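Local coordinates for protein kinase A regulatory subunit, putative (Trypanosoma cruzi, PDB 6FTF), which probably holds protein kinase A catalytic subunits inactive until nucleoside-type ligands, rather than cyclic AMP, occupy its two cyclic nucleotide-binding domains, at residues L259-F264 with Q297-D302; H42-S47 with E265-P270; F46-T51 with A180-E185. All blocks are in the same frame, centred on the assembly; numbering follows the deposited sequence. Where two conformers were deposited one is given.

Interaction 1: L259-F264 with Q297-D302; sequences LNRRHF and QPSYVD. With EDO (1,2-ethanediol), chain D.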
ATOM      1  N   LEU A 259       5.261  -6.255   0.115  1.00  9.88           N
ATOM      2  CA  LEU A 259       4.724  -4.903   0.059  1.00  9.88           C
ATOM      3  C   LEU A 259       5.861  -3.898  -0.112  1.00  9.75           C
ATOM      4  O   LEU A 259       6.842  -3.934   0.636  1.00 10.21           O
ATOM      5  CB  LEU A 259       4.037  -4.629   1.388  1.00 10.57           C
ATOM      6  CG  LEU A 259       3.453  -3.244   1.560  1.00 12.09           C
ATOM      7  CD1 LEU A 259       2.239  -3.029   0.668  1.00 11.18           C
ATOM      8  CD2 LEU A 259       3.078  -2.991   3.010  1.00 12.75           C
ATOM      9  N   ASN A 260       5.729  -2.993  -1.067  1.00  9.04           N
ATOM     10  CA  ASN A 260       6.730  -1.950  -1.231  1.00  9.10           C
ATOM     11  C   ASN A 260       6.554  -0.822  -0.220  1.00  9.07           C
ATOM     12  O   ASN A 260       5.442  -0.444   0.143  1.00  8.71           O
ATOM     13  CB  ASN A 260       6.687  -1.392  -2.653  1.00 10.38           C
ATOM     14  CG  ASN A 260       7.896  -0.533  -2.968  1.00 10.75           C
ATOM     15  OD1 ASN A 260       7.879   0.687  -2.805  1.00 11.04           O
ATOM     16  ND2 ASN A 260       8.978  -1.173  -3.353  1.00 14.73           N
ATOM     17  N   ARG A 261       7.688  -0.239   0.169  1.00  8.65           N
ATOM     18  CA  ARG A 261       7.704   0.856   1.128  1.00  8.62           C
ATOM     19  C   ARG A 261       6.806   2.011   0.712  1.00  8.73           C
ATOM     20  O   ARG A 261       6.244   2.675   1.574  1.00  9.57           O
ATOM     21  CB  ARG A 261       9.146   1.330   1.324  1.00  9.95           C
ATOM     22  CG  ARG A 261       9.355   2.253   2.480  1.00  9.97           C
ATOM     23  CD  ARG A 261      10.831   2.512   2.650  1.00 11.05           C
ATOM     24  NE  ARG A 261      11.098   3.381   3.776  1.00 11.51           N
ATOM     25  CZ  ARG A 261      12.325   3.772   4.129  1.00 11.93           C
ATOM     26  NH1 ARG A 261      13.385   3.362   3.445  1.00 14.18           N
ATOM     27  NH2 ARG A 261      12.484   4.587   5.158  1.00 12.45           N
ATOM     28  N   ARG A 262       6.663   2.265  -0.588  1.00  8.79           N
ATOM     29  CA  ARG A 262       5.841   3.398  -1.013  1.00  8.97           C
ATOM     30  C   ARG A 262       4.374   3.233  -0.642  1.00  9.22           C
ATOM     31  O   ARG A 262       3.650   4.234  -0.597  1.00 11.41           O
ATOM     32  CB  ARG A 262       5.987   3.659  -2.513  1.00 11.55           C
ATOM     33  CG  ARG A 262       5.483   2.562  -3.419  1.00 13.87           C
ATOM     34  CD  ARG A 262       6.099   2.653  -4.833  1.00 16.51           C
ATOM     35  NE  ARG A 262       5.840   1.485  -5.698  1.00 17.23           N
ATOM     36  CZ  ARG A 262       4.929   1.434  -6.670  1.00 16.62           C
ATOM     37  NH1 ARG A 262       4.137   2.471  -6.922  1.00 17.96           N
ATOM     38  NH2 ARG A 262       4.795   0.339  -7.399  1.00 18.21           N
ATOM     39  N   HIS A 263       3.928   2.006  -0.368  1.00  8.81           N
ATOM     40  CA  HIS A 263       2.546   1.735  -0.005  1.00  9.96           C
ATOM     41  C   HIS A 263       2.370   1.490   1.480  1.00 10.05           C
ATOM     42  O   HIS A 263       1.242   1.268   1.934  1.00 12.32           O
ATOM     43  CB  HIS A 263       2.053   0.534  -0.792  1.00  9.47           C
ATOM     44  CG  HIS A 263       2.073   0.757  -2.263  1.00  9.97           C
ATOM     45  ND1 HIS A 263       2.732  -0.074  -3.133  1.00 10.25           N
ATOM     46  CD2 HIS A 263       1.554   1.765  -3.014  1.00  9.81           C
ATOM     47  CE1 HIS A 263       2.598   0.389  -4.365  1.00  9.79           C
ATOM     48  NE2 HIS A 263       1.897   1.514  -4.314  1.00 10.94           N
ATOM     49  N   PHE A 264       3.439   1.574   2.265  1.00  9.81           N
ATOM     50  CA  PHE A 264       3.375   1.210   3.677  1.00 10.23           C
ATOM     51  C   PHE A 264       2.410   2.099   4.441  1.00 10.81           C
ATOM     52  O   PHE A 264       1.575   1.611   5.205  1.00 11.11           O
ATOM     53  CB  PHE A 264       4.786   1.287   4.264  1.00 11.39           C
ATOM     54  CG  PHE A 264       4.867   1.014   5.734  1.00 11.56           C
ATOM     55  CD1 PHE A 264       4.655  -0.256   6.234  1.00 13.72           C
ATOM     56  CD2 PHE A 264       5.223   2.021   6.615  1.00 12.17           C
ATOM     57  CE1 PHE A 264       4.761  -0.513   7.588  1.00 14.21           C
ATOM     58  CE2 PHE A 264       5.345   1.761   7.967  1.00 13.70           C
ATOM     59  CZ  PHE A 264       5.105   0.492   8.451  1.00 15.88           C
ATOM     60  N   GLN A 297      22.891   3.655   9.097  1.00  9.01           N
ATOM     61  CA  GLN A 297      22.766   4.938   8.434  1.00  7.97           C
ATOM     62  C   GLN A 297      21.364   5.135   7.881  1.00  8.27           C
ATOM     63  O   GLN A 297      20.597   4.174   7.710  1.00  8.59           O
ATOM     64  CB  GLN A 297      23.816   5.138   7.327  1.00  9.15           C
ATOM     65  CG  GLN A 297      23.523   4.382   6.047  1.00  9.34           C
ATOM     66  CD  GLN A 297      24.648   4.505   5.033  1.00  9.06           C
ATOM     67  OE1 GLN A 297      25.352   3.527   4.756  1.00 10.85           O
ATOM     68  NE2 GLN A 297      24.809   5.665   4.469  1.00  7.68           N
ATOM     69  N   PRO A 298      20.992   6.383   7.580  1.00  8.55           N
ATOM     70  CA  PRO A 298      19.626   6.665   7.152  1.00  8.28           C
ATOM     71  C   PRO A 298      19.242   6.007   5.838  1.00  8.06           C
ATOM     72  O   PRO A 298      20.067   5.671   4.985  1.00  9.08           O
ATOM     73  CB  PRO A 298      19.623   8.191   6.991  1.00  8.87           C
ATOM     74  CG  PRO A 298      20.641   8.660   7.964  1.00 10.18           C
ATOM     75  CD  PRO A 298      21.726   7.630   7.871  1.00  8.24           C
ATOM     76  N   SER A 299      17.921   5.895   5.685  1.00  8.81           N
ATOM     77  CA  SER A 299      17.262   5.488   4.449  1.00  9.79           C
ATOM     78  C   SER A 299      15.820   5.981   4.529  1.00  9.42           C
ATOM     79  O   SER A 299      15.115   5.662   5.489  1.00 10.49           O
ATOM     80  CB  SER A 299      17.255   3.963   4.321  1.00 10.08           C
ATOM     81  OG  SER A 299      16.425   3.547   3.252  1.00 10.84           O
ATOM     82  N   TYR A 300      15.380   6.737   3.527  1.00 10.29           N
ATOM     83  CA  TYR A 300      14.046   7.313   3.511  1.00 10.87           C
ATOM     84  C   TYR A 300      13.244   6.748   2.345  1.00 12.44           C
ATOM     85  O   TYR A 300      13.795   6.316   1.337  1.00 13.57           O
ATOM     86  CB  TYR A 300      14.124   8.841   3.417  1.00 12.17           C
ATOM     87  CG  TYR A 300      14.821   9.452   4.610  1.00 12.46           C
ATOM     88  CD1 TYR A 300      14.126   9.721   5.776  1.00 15.27           C
ATOM     89  CD2 TYR A 300      16.175   9.722   4.581  1.00 14.97           C
ATOM     90  CE1 TYR A 300      14.762  10.259   6.865  1.00 17.62           C
ATOM     91  CE2 TYR A 300      16.818  10.270   5.676  1.00 15.66           C
ATOM     92  CZ  TYR A 300      16.109  10.516   6.801  1.00 15.66           C
ATOM     93  OH  TYR A 300      16.753  11.063   7.893  1.00 26.95           O
ATOM     94  N   VAL A 301      11.920   6.794   2.500  1.00 14.87           N
ATOM     95  CA  VAL A 301      11.031   6.364   1.430  1.00 16.75           C
ATOM     96  C   VAL A 301      11.280   7.230   0.199  1.00 18.55           C
ATOM     97  O   VAL A 301      11.595   8.428   0.297  1.00 16.39           O
ATOM     98  CB  VAL A 301       9.566   6.445   1.895  1.00 20.48           C
ATOM     99  CG1 VAL A 301       9.143   7.882   2.113  1.00 20.66           C
ATOM    100  CG2 VAL A 301       8.643   5.743   0.902  1.00 23.15           C
ATOM    101  N   ASP A 302      11.150   6.616  -0.971  1.00 22.44           N
ATOM    102  CA  ASP A 302      11.386   7.314  -2.236  1.00 29.26           C
ATOM    103  C   ASP A 302      10.187   8.157  -2.663  1.00 31.67           C
ATOM    104  O   ASP A 302       9.251   8.372  -1.890  1.00 39.62           O
ATOM    105  CB  ASP A 302      11.726   6.312  -3.342  1.00 37.83           C
ATOM    106  CG  ASP A 302      13.086   5.666  -3.149  1.00 45.46           C
ATOM    107  OD1 ASP A 302      13.915   6.231  -2.401  1.00 50.40           O
ATOM    108  OD2 ASP A 302      13.328   4.597  -3.747  1.00 48.55           O
TER
HETATM  109  C1  EDO D 603      22.784  -0.347   8.055  1.00  9.57           C
HETATM  110  O1  EDO D 603      23.182   1.018   7.869  1.00 10.29           O
HETATM  111  C2  EDO D 603      23.805  -1.099   8.907  1.00 11.94           C
HETATM  112  O2  EDO D 603      25.130  -0.989   8.364  1.00 11.83           O
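The Arg261 guanidinium lies flat against the backbone of the 297-302 tail: the peptide nitrogen of Val301 sits over the centre of one face, 3.5 Å from Arg261 CZ, and the carbonyl carbon of Tyr300 lies over the same face nearer its rim. The edge belongs to Ser299, gripped end-on by two nitrogens. Arg261 NH2 donates to Ser299 O at 2.9 Å in a nearly straight bond (165°), whereas Arg261 NH1 reaches Ser299 OG at 3.1 Å along a more bent path. Both acceptors lie in or near the guanidinium plane, although NH2 meets the Ser299 carbonyl from above the carbonyl's own plane. Two bonds to two atoms fix the rotation of the group. The fully extended arginine chain, with CG anti to the backbone N (chi1 -168°), carries the charge out to the tail, and Val301 CG2 packs beside Arg261 CG at 3.9 Å. Arg262 turns its end away: His263 CE1 covers one face of its guanidinium, and NH1 bonds Thr41 O. Its backbone N closes an Asx turn on Asn260 OD1 (3.0 Å). Ser299 OG also bonds Glu198 O. The contact thus folds the tail that follows helix 285-293 across the second cyclic nucleotide-binding domain, at the bend between strand 254-260 and helix 264-268, where the Arg261 side chain also rests on Phe238 of helix 235-240.

Interaction 2: H42-S47 with E265-P270; sequences HNVLFS and EMCLGP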
ATOM      1  N   HIS A  42       1.865   6.296  -4.642  1.00  9.33           N
ATOM      2  CA  HIS A  42       1.676   5.933  -3.247  1.00 10.43           C
ATOM      3  C   HIS A  42       0.282   5.413  -2.951  1.00  9.93           C
ATOM      4  O   HIS A  42       0.008   5.041  -1.811  1.00 12.37           O
ATOM      5  CB  HIS A  42       2.005   7.124  -2.339  1.00 11.56           C
ATOM      6  CG  HIS A  42       3.456   7.468  -2.346  1.00 12.72           C
ATOM      7  ND1 HIS A  42       4.041   8.208  -3.352  1.00 24.48           N
ATOM      8  CD2 HIS A  42       4.458   7.120  -1.505  1.00 16.40           C
ATOM      9  CE1 HIS A  42       5.336   8.325  -3.113  1.00 26.78           C
ATOM     10  NE2 HIS A  42       5.615   7.677  -1.997  1.00 19.69           N
ATOM     11  N   ASN A  43      -0.593   5.348  -3.942  1.00  9.23           N
ATOM     12  CA  ASN A  43      -1.952   4.862  -3.754  1.00  8.59           C
ATOM     13  C   ASN A  43      -2.063   3.439  -4.276  1.00  8.78           C
ATOM     14  O   ASN A  43      -1.684   3.155  -5.414  1.00  8.43           O
ATOM     15  CB  ASN A  43      -2.947   5.777  -4.471  1.00 10.04           C
ATOM     16  CG  ASN A  43      -4.373   5.357  -4.236  1.00  9.83           C
ATOM     17  OD1 ASN A  43      -4.811   4.320  -4.727  1.00 10.42           O
ATOM     18  ND2 ASN A  43      -5.123   6.159  -3.492  1.00 10.58           N
ATOM     19  N   VAL A  44      -2.602   2.550  -3.448  1.00  8.48           N
ATOM     20  CA  VAL A  44      -2.562   1.124  -3.747  1.00  8.33           C
ATOM     21  C   VAL A  44      -3.294   0.731  -5.024  1.00  8.28           C
ATOM     22  O   VAL A  44      -3.019  -0.350  -5.563  1.00  8.78           O
ATOM     23  CB  VAL A  44      -3.085   0.274  -2.575  1.00 10.79           C
ATOM     24  CG1 VAL A  44      -2.316   0.571  -1.311  1.00 12.58           C
ATOM     25  CG2 VAL A  44      -4.594   0.449  -2.402  1.00 10.50           C
ATOM     26  N   LEU A  45      -4.231   1.539  -5.518  1.00  8.31           N
ATOM     27  CA  LEU A  45      -4.962   1.163  -6.724  1.00  8.57           C
ATOM     28  C   LEU A  45      -4.083   1.134  -7.959  1.00  8.85           C
ATOM     29  O   LEU A  45      -4.486   0.549  -8.968  1.00 10.51           O
ATOM     30  CB  LEU A  45      -6.103   2.145  -6.977  1.00  9.73           C
ATOM     31  CG  LEU A  45      -7.216   2.139  -5.937  1.00 10.05           C
ATOM     32  CD1 LEU A  45      -8.147   3.316  -6.138  1.00 12.05           C
ATOM     33  CD2 LEU A  45      -7.998   0.833  -5.964  1.00 13.01           C
ATOM     34  N   PHE A  46      -2.903   1.744  -7.903  1.00  8.22           N
ATOM     35  CA  PHE A  46      -2.005   1.860  -9.050  1.00  8.45           C
ATOM     36  C   PHE A  46      -0.714   1.078  -8.852  1.00  8.49           C
ATOM     37  O   PHE A  46       0.234   1.254  -9.619  1.00  9.34           O
ATOM     38  CB  PHE A  46      -1.723   3.339  -9.328  1.00  8.69           C
ATOM     39  CG  PHE A  46      -2.972   4.174  -9.394  1.00  8.87           C
ATOM     40  CD1 PHE A  46      -3.683   4.321 -10.566  1.00  9.19           C
ATOM     41  CD2 PHE A  46      -3.459   4.765  -8.256  1.00  9.40           C
ATOM     42  CE1 PHE A  46      -4.845   5.069 -10.594  1.00 10.66           C
ATOM     43  CE2 PHE A  46      -4.621   5.514  -8.275  1.00 10.53           C
ATOM     44  CZ  PHE A  46      -5.312   5.658  -9.437  1.00 10.25           C
ATOM     45  N   SER A  47      -0.688   0.177  -7.869  1.00  8.01           N
ATOM     46  CA  SER A  47       0.545  -0.430  -7.384  1.00  8.61           C
ATOM     47  C   SER A  47       1.356  -1.109  -8.476  1.00  9.48           C
ATOM     48  O   SER A  47       2.593  -1.109  -8.408  1.00 11.28           O
ATOM     49  CB  SER A  47       0.243  -1.477  -6.314  1.00  8.78           C
ATOM     50  OG  SER A  47      -0.317  -0.888  -5.169  1.00 10.28           O
ATOM     51  N   GLU A 265       2.536   3.416   4.280  1.00 12.61           N
ATOM     52  CA  GLU A 265       1.681   4.333   5.025  1.00 13.09           C
ATOM     53  C   GLU A 265       0.209   4.074   4.728  1.00 13.22           C
ATOM     54  O   GLU A 265      -0.618   3.971   5.646  1.00 13.66           O
ATOM     55  CB  GLU A 265       2.054   5.776   4.680  1.00 17.38           C
ATOM     56  CG  GLU A 265       1.294   6.810   5.485  1.00 54.20           C
ATOM     57  CD  GLU A 265       1.612   6.721   6.965  1.00 80.82           C
ATOM     58  OE1 GLU A 265       2.786   6.449   7.301  1.00 81.69           O
ATOM     59  OE2 GLU A 265       0.693   6.913   7.790  1.00 81.85           O
ATOM     60  N   MET A 266      -0.139   3.937   3.451  1.00 11.55           N
ATOM     61  CA  MET A 266      -1.548   3.782   3.109  0.57 13.27           C
ATOM     62  C   MET A 266      -2.108   2.476   3.643  0.88 13.25           C
ATOM     63  O   MET A 266      -3.223   2.446   4.174  0.85 15.63           O
ATOM     64  CB  MET A 266      -1.787   3.885   1.603  0.57 13.69           C
ATOM     65  CG  MET A 266      -3.255   3.646   1.230  0.57 12.11           C
ATOM     66  SD  MET A 266      -3.730   4.283  -0.401  0.57 10.86           S
ATOM     67  CE  MET A 266      -5.194   3.318  -0.615  0.57 27.08           C
ATOM     68  N   CYS A 267      -1.374   1.388   3.509  1.00 12.18           N
ATOM     69  CA  CYS A 267      -1.878   0.036   3.786  0.66 12.91           C
ATOM     70  C   CYS A 267      -1.787  -0.322   5.259  0.93 12.96           C
ATOM     71  O   CYS A 267      -2.632  -1.041   5.802  0.84 13.15           O
ATOM     72  CB  CYS A 267      -1.009  -0.990   3.067  0.66 12.94           C
ATOM     73  SG  CYS A 267      -1.150  -0.948   1.319  0.66 14.60           S
ATOM     74  N   LEU A 268      -0.688   0.083   5.887  1.00 13.74           N
ATOM     75  CA  LEU A 268      -0.387  -0.382   7.230  1.00 14.93           C
ATOM     76  C   LEU A 268      -0.360   0.738   8.247  1.00 14.56           C
ATOM     77  O   LEU A 268      -0.140   0.473   9.433  1.00 15.59           O
ATOM     78  CB  LEU A 268       0.918  -1.185   7.263  1.00 14.21           C
ATOM     79  CG  LEU A 268       0.873  -2.513   6.507  1.00 12.89           C
ATOM     80  CD1 LEU A 268       2.195  -3.225   6.663  1.00 14.79           C
ATOM     81  CD2 LEU A 268      -0.273  -3.416   6.974  1.00 13.82           C
ATOM     82  N   GLY A 269      -0.650   1.971   7.831  1.00 16.58           N
ATOM     83  CA  GLY A 269      -0.782   3.077   8.745  1.00 16.51           C
ATOM     84  C   GLY A 269      -1.591   2.735   9.980  1.00 17.51           C
ATOM     85  O   GLY A 269      -1.202   3.049  11.111  1.00 17.81           O
ATOM     86  N   PRO A 270      -2.735   2.070   9.800  1.00 17.27           N
ATOM     87  CA  PRO A 270      -3.576   1.743  10.963  1.00 19.40           C
ATOM     88  C   PRO A 270      -2.958   0.736  11.934  1.00 19.61           C
ATOM     89  O   PRO A 270      -3.467   0.598  13.056  1.00 23.19           O
ATOM     90  CB  PRO A 270      -4.868   1.200  10.334  1.00 26.35           C
ATOM     91  CG  PRO A 270      -4.879   1.754   8.954  1.00 26.80           C
ATOM     92  CD  PRO A 270      -3.441   1.826   8.528  1.00 23.71           C
TER
HETATM   93  O   HOH W   1       1.264   4.930   0.879  1.00 19.55           O
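Val44, whose side chain faces Met266 and Cys267, has its carbonyl oxygen held twice by Ser47: Ser47 OG donates to Val44 O at 2.8 Å, and Ser47 N adds a weak bond. Just ahead, an Asx turn in which Asn43 OD1 accepts from Leu45 N at 2.9 Å leads into a short 3-10 segment. This bend, part of the connection between helices 30-42 and 51-60, presses on helix 264-268 of the second cyclic nucleotide-binding domain. With Asn43 CG anti to its own N (chi1 -177°), the amide runs past Met266 SD, ND2 lying 3.9 Å from it, and ND2 bonds Gly106 O, tying the bend to the first domain as well. From the helix, Met266 reaches across with an extended chain whose SD lies alongside the Asn43-Val44 backbone, 3.8 Å from Asn43 CA. Val44 N points at Met266 SD in a weak bond of 3.7 Å, straight at 164°. Met266 and Cys267 were each modelled in two conformers, so this bond and the very close approach of the Val44 methyls to Met266 CE and Cys267 SG are doubtful in detail. Gln176 of helix 171-178 touches both Val44 and Met266. Close by, one water bridges the two backbones, donating to His42 O at 3.0 Å and accepting from Met266 N, in the first turn of the helix, at 3.1 Å.

Interaction 3: F46-T51 with A180-E185; sequences FSFLNT and ALSSEE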
ATOM      1  N   PHE A  46      -2.903   1.744  -7.903  1.00  8.22           N
ATOM      2  CA  PHE A  46      -2.005   1.860  -9.050  1.00  8.45           C
ATOM      3  C   PHE A  46      -0.714   1.078  -8.852  1.00  8.49           C
ATOM      4  O   PHE A  46       0.234   1.254  -9.619  1.00  9.34           O
ATOM      5  CB  PHE A  46      -1.723   3.339  -9.328  1.00  8.69           C
ATOM      6  CG  PHE A  46      -2.972   4.174  -9.394  1.00  8.87           C
ATOM      7  CD1 PHE A  46      -3.683   4.321 -10.566  1.00  9.19           C
ATOM      8  CD2 PHE A  46      -3.459   4.765  -8.256  1.00  9.40           C
ATOM      9  CE1 PHE A  46      -4.845   5.069 -10.594  1.00 10.66           C
ATOM     10  CE2 PHE A  46      -4.621   5.514  -8.275  1.00 10.53           C
ATOM     11  CZ  PHE A  46      -5.312   5.658  -9.437  1.00 10.25           C
ATOM     12  N   SER A  47      -0.688   0.177  -7.869  1.00  8.01           N
ATOM     13  CA  SER A  47       0.545  -0.430  -7.384  1.00  8.61           C
ATOM     14  C   SER A  47       1.356  -1.109  -8.476  1.00  9.48           C
ATOM     15  O   SER A  47       2.593  -1.109  -8.408  1.00 11.28           O
ATOM     16  CB  SER A  47       0.243  -1.477  -6.314  1.00  8.78           C
ATOM     17  OG  SER A  47      -0.317  -0.888  -5.169  1.00 10.28           O
ATOM     18  N   PHE A  48       0.704  -1.787  -9.414  1.00  9.12           N
ATOM     19  CA  PHE A  48       1.414  -2.611 -10.383  1.00 10.53           C
ATOM     20  C   PHE A  48       1.452  -2.001 -11.781  1.00 11.19           C
ATOM     21  O   PHE A  48       1.805  -2.685 -12.741  1.00 14.38           O
ATOM     22  CB  PHE A  48       0.926  -4.070 -10.306  1.00 12.74           C
ATOM     23  CG  PHE A  48       1.218  -4.682  -8.957  1.00 11.98           C
ATOM     24  CD1 PHE A  48       2.504  -5.119  -8.651  1.00 14.92           C
ATOM     25  CD2 PHE A  48       0.255  -4.702  -7.952  1.00 10.65           C
ATOM     26  CE1 PHE A  48       2.815  -5.595  -7.400  1.00 15.32           C
ATOM     27  CE2 PHE A  48       0.556  -5.185  -6.698  1.00 11.45           C
ATOM     28  CZ  PHE A  48       1.839  -5.637  -6.412  1.00 14.18           C
ATOM     29  N   LEU A  49       1.163  -0.714 -11.910  1.00 10.53           N
ATOM     30  CA  LEU A  49       1.376  -0.008 -13.165  1.00 10.46           C
ATOM     31  C   LEU A  49       2.828   0.428 -13.286  1.00 10.78           C
ATOM     32  O   LEU A  49       3.439   0.889 -12.324  1.00 12.57           O
ATOM     33  CB  LEU A  49       0.486   1.230 -13.225  1.00 11.45           C
ATOM     34  CG  LEU A  49      -1.018   0.986 -13.282  1.00 15.10           C
ATOM     35  CD1 LEU A  49      -1.723   2.305 -13.564  1.00 15.57           C
ATOM     36  CD2 LEU A  49      -1.406  -0.054 -14.311  1.00 22.31           C
ATOM     37  N   ASN A  50       3.353   0.342 -14.497  1.00 12.06           N
ATOM     38  CA  ASN A  50       4.699   0.831 -14.757  1.00 13.05           C
ATOM     39  C   ASN A  50       4.696   2.348 -14.954  1.00 12.93           C
ATOM     40  O   ASN A  50       3.649   3.000 -14.986  1.00 12.14           O
ATOM     41  CB  ASN A  50       5.330   0.084 -15.938  1.00 14.91           C
ATOM     42  CG  ASN A  50       4.596   0.305 -17.256  1.00 14.55           C
ATOM     43  OD1 ASN A  50       4.086   1.385 -17.544  1.00 15.34           O
ATOM     44  ND2 ASN A  50       4.591  -0.723 -18.099  1.00 18.33           N
ATOM     45  N   THR A  51       5.898   2.919 -15.077  1.00 13.55           N
ATOM     46  CA  THR A  51       6.032   4.374 -15.120  1.00 14.83           C
ATOM     47  C   THR A  51       5.291   4.977 -16.305  1.00 13.64           C
ATOM     48  O   THR A  51       4.615   6.011 -16.161  1.00 13.05           O
ATOM     49  CB  THR A  51       7.509   4.754 -15.155  1.00 19.27           C
ATOM     50  OG1 THR A  51       8.138   4.255 -13.968  1.00 23.50           O
ATOM     51  CG2 THR A  51       7.696   6.272 -15.232  1.00 22.96           C
ATOM     52  N   ALA A 180      -1.858  -4.015  -2.880  1.00  7.98           N
ATOM     53  CA  ALA A 180      -0.448  -3.650  -2.986  1.00  8.64           C
ATOM     54  C   ALA A 180       0.489  -4.843  -2.837  1.00  8.33           C
ATOM     55  O   ALA A 180       1.711  -4.654  -2.861  1.00 10.06           O
ATOM     56  CB  ALA A 180      -0.099  -2.573  -1.952  1.00  9.63           C
ATOM     57  N   LEU A 181      -0.026  -6.067  -2.712  1.00  7.92           N
ATOM     58  CA  LEU A 181       0.816  -7.233  -2.470  1.00  7.46           C
ATOM     59  C   LEU A 181       1.110  -7.994  -3.751  1.00  8.84           C
ATOM     60  O   LEU A 181       0.276  -8.100  -4.654  1.00  8.70           O
ATOM     61  CB  LEU A 181       0.157  -8.195  -1.483  1.00  8.96           C
ATOM     62  CG  LEU A 181      -0.019  -7.687  -0.060  1.00  8.42           C
ATOM     63  CD1 LEU A 181      -0.796  -8.704   0.752  1.00  8.93           C
ATOM     64  CD2 LEU A 181       1.298  -7.390   0.599  1.00  9.54           C
ATOM     65  N   SER A 182       2.313  -8.555  -3.796  1.00  8.52           N
ATOM     66  CA  SER A 182       2.684  -9.573  -4.761  1.00  9.09           C
ATOM     67  C   SER A 182       3.338 -10.707  -3.995  1.00  9.45           C
ATOM     68  O   SER A 182       3.550 -10.610  -2.792  1.00 10.45           O
ATOM     69  CB  SER A 182       3.610  -9.019  -5.854  1.00 10.31           C
ATOM     70  OG  SER A 182       4.842  -8.601  -5.305  1.00 13.64           O
ATOM     71  N   SER A 183       3.597 -11.809  -4.671  1.00  9.24           N
ATOM     72  CA  SER A 183       4.149 -12.984  -4.008  1.00 10.73           C
ATOM     73  C   SER A 183       5.582 -13.234  -4.466  1.00 10.95           C
ATOM     74  O   SER A 183       5.937 -12.973  -5.616  1.00 12.88           O
ATOM     75  CB  SER A 183       3.297 -14.220  -4.284  1.00 13.30           C
ATOM     76  OG  SER A 183       2.002 -14.052  -3.718  1.00 15.86           O
ATOM     77  N   GLU A 184       6.406 -13.760  -3.566  1.00 10.02           N
ATOM     78  CA  GLU A 184       7.755 -14.168  -3.925  1.00 10.16           C
ATOM     79  C   GLU A 184       8.101 -15.381  -3.088  1.00  9.86           C
ATOM     80  O   GLU A 184       7.817 -15.412  -1.885  1.00 11.40           O
ATOM     81  CB  GLU A 184       8.763 -13.045  -3.687  1.00 12.08           C
ATOM     82  CG  GLU A 184      10.136 -13.420  -4.212  1.00 15.30           C
ATOM     83  CD  GLU A 184      11.124 -12.274  -4.240  1.00 13.90           C
ATOM     84  OE1 GLU A 184      12.229 -12.478  -4.794  1.00 18.84           O
ATOM     85  OE2 GLU A 184      10.826 -11.184  -3.712  1.00 16.40           O
ATOM     86  N   GLU A 185       8.732 -16.362  -3.725  1.00 10.90           N
ATOM     87  CA  GLU A 185       9.130 -17.596  -3.073  1.00 11.40           C
ATOM     88  C   GLU A 185      10.650 -17.678  -3.006  1.00 10.94           C
ATOM     89  O   GLU A 185      11.359 -17.115  -3.851  1.00 12.35           O
ATOM     90  CB  GLU A 185       8.568 -18.817  -3.803  1.00 13.03           C
ATOM     91  CG  GLU A 185       7.062 -18.752  -3.963  1.00 16.04           C
ATOM     92  CD  GLU A 185       6.392 -20.087  -4.283  1.00 27.14           C
ATOM     93  OE1 GLU A 185       7.017 -21.162  -4.127  1.00 21.62           O
ATOM     94  OE2 GLU A 185       5.207 -20.052  -4.685  1.00 32.08           O
TER
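Phe48 lays the far end of its ring on the backbone of residues 180-182, at the near end of strand 181-186. Its CZ comes 3.4 Å from Leu181 O and 3.7 Å from Ala180 O, and its CE1 touches Ser182 CB at 3.8 Å. All three neighbours meet the ring obliquely, and no hydrogen bond crosses between the segments. Next to the ring, Ser47 OG lies against Ala180, 3.5 Å from its CA and 3.6 Å from its CB. The hydroxyl's hydrogen bond goes to Val44 O, so its meeting with the alanine is van der Waals contact. The ring is placed by a type I beta turn from Phe46 to Leu49, closed by Leu49 N donating to Phe46 O at 3.2 Å. Within the turn Phe48 CG is anti to the carbonyl carbon (chi1 -63°), which sends the ring toward the strand. Strand 181-186 is an outermost strand in one sheet of the second domain's cupin-like beta roll; Ser182 and Glu184 bond through their backbones to Lys258 and Thr256 of strand 254-260. The Leu181 side chain packs on Ala257 and Leu259 of that strand and on Tyr156 and Leu160 of helix 149-160, while Arg152 of the same helix touches Phe48. Behind the turn, Phe46 and Leu49 pack on Ile54 and Val57 of helix 51-60, whose start is capped by Asn50, with OD1 accepting from Asp53 N.

The three contacts form a compact group: the centres of interactions 1 and 2 lie about 12 Å apart, those of 2 and 3 also about 12 Å, and those of 1 and 3 about 15 Å. Interactions 2 and 3 start from the same connection, residues 42-51, and share Phe46 and Ser47. Interaction 3 reaches strand 181-186, neighbour of strand 254-260 in one sheet; interaction 1 lies at the end of strand 254-260, and helix 264-268 of interaction 2 follows. A weak bond from Arg262 NH2 to Ser47 O joins interaction 1 to the other two. Along the chain, interaction 3 closes before 1 opens, whereas 1 and 2 cross. Together they join the connection between helices 30-42 and 51-60, and the C-terminal tail, to the second cyclic nucleotide-binding domain.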